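Local coordinates for protein Udp-n-acetylglucosamine pyrophosphorylase (Trypanosoma brucei, PDB 4BQH) that probably makes UDP-N-acetylglucosamine and diphosphate from UTP and N-acetylglucosamine 1-phosphate, and is caught here with an inhibitor bound, at residues K111-L119 with L271-I281. Sequence-based numbering, arbitrary orientation.
Sequences KGQIAFLIL and LGIAYVQIGNI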
loop_
_atom_site.group_PDB
_atom_site.type_symbol
_atom_site.label_atom_id
_atom_site.label_comp_id
_atom_site.label_asym_id
_atom_site.label_seq_id
_atom_site.Cartn_x
_atom_site.Cartn_y
_atom_site.Cartn_z
ATOM N N LYS A 111 12.651 -8.277 16.093
ATOM C CA LYS A 111 13.825 -8.848 15.436
ATOM C C LYS A 111 14.298 -8.030 14.245
ATOM O O LYS A 111 15.307 -8.377 13.629
ATOM C CB LYS A 111 13.575 -10.304 15.022
ATOM C CG LYS A 111 13.585 -11.298 16.184
ATOM C CD LYS A 111 13.630 -12.750 15.702
ATOM C CE LYS A 111 12.308 -13.222 15.083
ATOM N NZ LYS A 111 12.479 -14.386 14.144
ATOM N N GLY A 112 13.557 -6.971 13.886
ATOM C CA GLY A 112 13.949 -6.119 12.744
ATOM C C GLY A 112 13.695 -6.761 11.389
ATOM O O GLY A 112 14.326 -6.386 10.383
ATOM N N GLN A 113 12.775 -7.718 11.359
ATOM C CA GLN A 113 12.495 -8.485 10.141
ATOM C C GLN A 113 11.429 -7.876 9.239
ATOM O O GLN A 113 11.186 -8.406 8.140
ATOM C CB GLN A 113 12.046 -9.891 10.510
ATOM C CG GLN A 113 13.174 -10.735 11.087
ATOM C CD GLN A 113 12.644 -12.083 11.495
ATOM O OE1 GLN A 113 11.585 -12.174 12.098
ATOM N NE2 GLN A 113 13.353 -13.139 11.135
ATOM N N ILE A 114 10.826 -6.767 9.655
ATOM C CA ILE A 114 9.663 -6.223 8.907
ATOM C C ILE A 114 9.970 -4.892 8.218
ATOM O O ILE A 114 10.528 -3.981 8.835
ATOM C CB ILE A 114 8.428 -6.040 9.846
ATOM C CG1 ILE A 114 8.114 -7.351 10.589
ATOM C CG2 ILE A 114 7.215 -5.440 9.099
ATOM C CD1 ILE A 114 7.943 -8.554 9.667
ATOM N N ALA A 115 9.595 -4.786 6.951
ATOM C CA ALA A 115 9.603 -3.504 6.250
ATOM C C ALA A 115 8.171 -3.166 5.871
ATOM O O ALA A 115 7.357 -4.073 5.617
ATOM C CB ALA A 115 10.471 -3.563 5.004
ATOM N N PHE A 116 7.859 -1.872 5.829
ATOM C CA PHE A 116 6.560 -1.406 5.331
ATOM C C PHE A 116 6.836 -0.532 4.117
ATOM O O PHE A 116 7.566 0.443 4.219
ATOM C CB PHE A 116 5.757 -0.603 6.378
ATOM C CG PHE A 116 4.357 -0.318 5.925
ATOM C CD1 PHE A 116 4.102 0.699 5.008
ATOM C CD2 PHE A 116 3.306 -1.118 6.355
ATOM C CE1 PHE A 116 2.809 0.921 4.541
ATOM C CE2 PHE A 116 2.012 -0.899 5.887
ATOM C CZ PHE A 116 1.772 0.102 4.969
ATOM N N LEU A 117 6.241 -0.881 2.981
ATOM C CA LEU A 117 6.469 -0.163 1.730
ATOM C C LEU A 117 5.229 0.700 1.482
ATOM O O LEU A 117 4.118 0.175 1.279
ATOM C CB LEU A 117 6.695 -1.168 0.598
ATOM C CG LEU A 117 7.152 -0.678 -0.782
ATOM C CD1 LEU A 117 7.522 -1.875 -1.656
ATOM C CD2 LEU A 117 6.084 0.190 -1.453
ATOM N N ILE A 118 5.393 2.022 1.548
ATOM C CA ILE A 118 4.256 2.921 1.273
ATOM C C ILE A 118 4.248 3.301 -0.209
ATOM O O ILE A 118 5.248 3.834 -0.729
ATOM C CB ILE A 118 4.380 4.273 2.020
ATOM C CG1 ILE A 118 4.499 4.092 3.520
ATOM C CG2 ILE A 118 3.167 5.145 1.663
ATOM C CD1 ILE A 118 4.665 5.418 4.277
ATOM N N LEU A 119 3.135 3.041 -0.907
ATOM C CA LEU A 119 3.007 3.465 -2.315
ATOM C C LEU A 119 2.691 4.956 -2.310
ATOM O O LEU A 119 1.590 5.379 -1.873
ATOM C CB LEU A 119 1.899 2.654 -3.013
ATOM C CG LEU A 119 2.015 1.124 -2.923
ATOM C CD1 LEU A 119 0.700 0.474 -3.329
ATOM C CD2 LEU A 119 3.145 0.612 -3.806
ATOM N N LEU A 271 19.962 -6.314 5.663
ATOM C CA LEU A 271 19.374 -5.882 6.936
ATOM C C LEU A 271 18.561 -6.953 7.654
ATOM O O LEU A 271 18.117 -6.728 8.764
ATOM C CB LEU A 271 18.501 -4.635 6.752
ATOM C CG LEU A 271 19.223 -3.321 6.442
ATOM C CD1 LEU A 271 18.227 -2.270 5.961
ATOM C CD2 LEU A 271 19.985 -2.826 7.672
ATOM N N GLY A 272 18.370 -8.109 7.038
ATOM C CA GLY A 272 17.644 -9.220 7.681
ATOM C C GLY A 272 16.128 -9.129 7.575
ATOM O O GLY A 272 15.402 -9.806 8.315
ATOM N N ILE A 273 15.645 -8.320 6.634
ATOM C CA ILE A 273 14.197 -8.223 6.381
ATOM C C ILE A 273 13.670 -9.557 5.833
ATOM O O ILE A 273 14.239 -10.125 4.892
ATOM C CB ILE A 273 13.868 -7.091 5.382
ATOM C CG1 ILE A 273 14.233 -5.728 5.970
ATOM C CG2 ILE A 273 12.397 -7.150 4.913
ATOM C CD1 ILE A 273 13.437 -5.357 7.208
ATOM N N ALA A 274 12.588 -10.042 6.435
ATOM C CA ALA A 274 11.949 -11.280 6.015
ATOM C C ALA A 274 10.637 -11.027 5.288
ATOM O O ALA A 274 10.262 -11.821 4.411
ATOM C CB ALA A 274 11.689 -12.186 7.217
ATOM N N TYR A 275 9.909 -9.978 5.678
ATOM C CA TYR A 275 8.609 -9.662 5.048
ATOM C C TYR A 275 8.483 -8.187 4.767
ATOM O O TYR A 275 8.964 -7.364 5.542
ATOM C CB TYR A 275 7.423 -10.064 5.929
ATOM C CG TYR A 275 7.420 -11.540 6.227
ATOM C CD1 TYR A 275 6.821 -12.448 5.354
ATOM C CD2 TYR A 275 8.071 -12.015 7.363
ATOM C CE1 TYR A 275 6.844 -13.831 5.646
ATOM C CE2 TYR A 275 8.126 -13.362 7.653
ATOM C CZ TYR A 275 7.507 -14.265 6.811
ATOM O OH TYR A 275 7.585 -15.613 7.149
ATOM N N VAL A 276 7.780 -7.869 3.685
ATOM C CA VAL A 276 7.489 -6.501 3.280
ATOM C C VAL A 276 5.966 -6.369 3.239
ATOM O O VAL A 276 5.303 -7.086 2.472
ATOM C CB VAL A 276 8.067 -6.206 1.872
ATOM C CG1 VAL A 276 7.797 -4.749 1.475
ATOM C CG2 VAL A 276 9.575 -6.454 1.816
ATOM N N GLN A 277 5.422 -5.496 4.090
ATOM C CA GLN A 277 4.000 -5.183 4.020
ATOM C C GLN A 277 3.834 -3.998 3.076
ATOM O O GLN A 277 4.606 -3.043 3.152
ATOM C CB GLN A 277 3.471 -4.815 5.394
ATOM C CG GLN A 277 1.956 -4.547 5.359
ATOM C CD GLN A 277 1.372 -4.186 6.731
ATOM O OE1 GLN A 277 2.080 -4.159 7.730
ATOM N NE2 GLN A 277 0.073 -3.891 6.766
ATOM N N ILE A 278 2.864 -4.070 2.173
ATOM C CA ILE A 278 2.720 -3.038 1.139
ATOM C C ILE A 278 1.353 -2.404 1.282
ATOM O O ILE A 278 0.349 -3.108 1.416
ATOM C CB ILE A 278 2.861 -3.631 -0.277
ATOM C CG1 ILE A 278 4.242 -4.294 -0.408
ATOM C CG2 ILE A 278 2.695 -2.541 -1.341
ATOM C CD1 ILE A 278 4.316 -5.340 -1.473
ATOM N N GLY A 279 1.314 -1.079 1.245
ATOM C CA GLY A 279 0.018 -0.378 1.309
ATOM C C GLY A 279 0.060 0.980 0.669
ATOM O O GLY A 279 1.133 1.562 0.511
ATOM N N ASN A 280 -1.115 1.479 0.269
ATOM C CA ASN A 280 -1.191 2.801 -0.328
ATOM C C ASN A 280 -1.322 3.888 0.753
ATOM O O ASN A 280 -2.067 3.715 1.719
ATOM C CB ASN A 280 -2.421 2.859 -1.241
ATOM C CG ASN A 280 -2.367 4.019 -2.222
ATOM O OD1 ASN A 280 -2.245 5.198 -1.857
ATOM N ND2 ASN A 280 -2.480 3.675 -3.505
ATOM N N ILE A 281 -0.602 5.001 0.562
ATOM C CA ILE A 281 -0.658 6.118 1.494
ATOM C C ILE A 281 -2.070 6.695 1.606
ATOM O O ILE A 281 -2.367 7.375 2.580
ATOM C CB ILE A 281 0.373 7.225 1.139
ATOM C CG1 ILE A 281 0.573 8.238 2.307
ATOM C CG2 ILE A 281 -0.029 7.955 -0.119
ATOM C CD1 ILE A 281 0.712 7.672 3.707
HETATM O O HOH W 1 16.978 -8.266 11.119
HETATM O O HOH W 2 15.524 -12.587 8.681
#
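Backbone hydrogen bonds in parallel register join A115, L117 and L119 to Y275, Q277, G279 and I281, each of the first set donating to one partner and accepting from the next. The bonds are close to linear, 174° at the hydrogen for L117 N to Q277 O (2.7 Å), and the last, I281 N to L119 O, is the longest at 3.3 Å. At the start Q113 O takes two donors, A274 N at 2.7 Å and Y275 N at 3.2 Å, the second almost in line with the carbonyl. Backbone groups of I114, F116 and I118 bond to strand 175-180 at Q175, L177 and M179, making 114-119 an interior strand.

With CG anti to the backbone N (chi1 -171°), the F116 ring crosses the Q277 amide, planes 63° apart and CE2 3.5 Å from CD; Q277 OE1 lies at the ring edge. Q277 O lies over one face, and F116 CZ comes within 3.9 Å of the N of G279, which has no side chain. I118 CG2 meets I281 CB at 3.5 Å. On the A115 face, L117 CB touches V276 CG1 (3.8 Å) and L119 CD2 reaches I278 CG2.

Schellman motifs at G112 and G272 turn helices 95-110 and 264-270 into adjacent parallel strands, consistent with a Rossmann-like GT-A core. The polar end of Q277 is held by N287 O and, weakly, D290 N, which fixes the amide beside F116. Main-chain bonding thus sets the register, while side chains seal the pair between helices 291-300 and 147-166 on the F116 face and helix 241-246 on the L117 face.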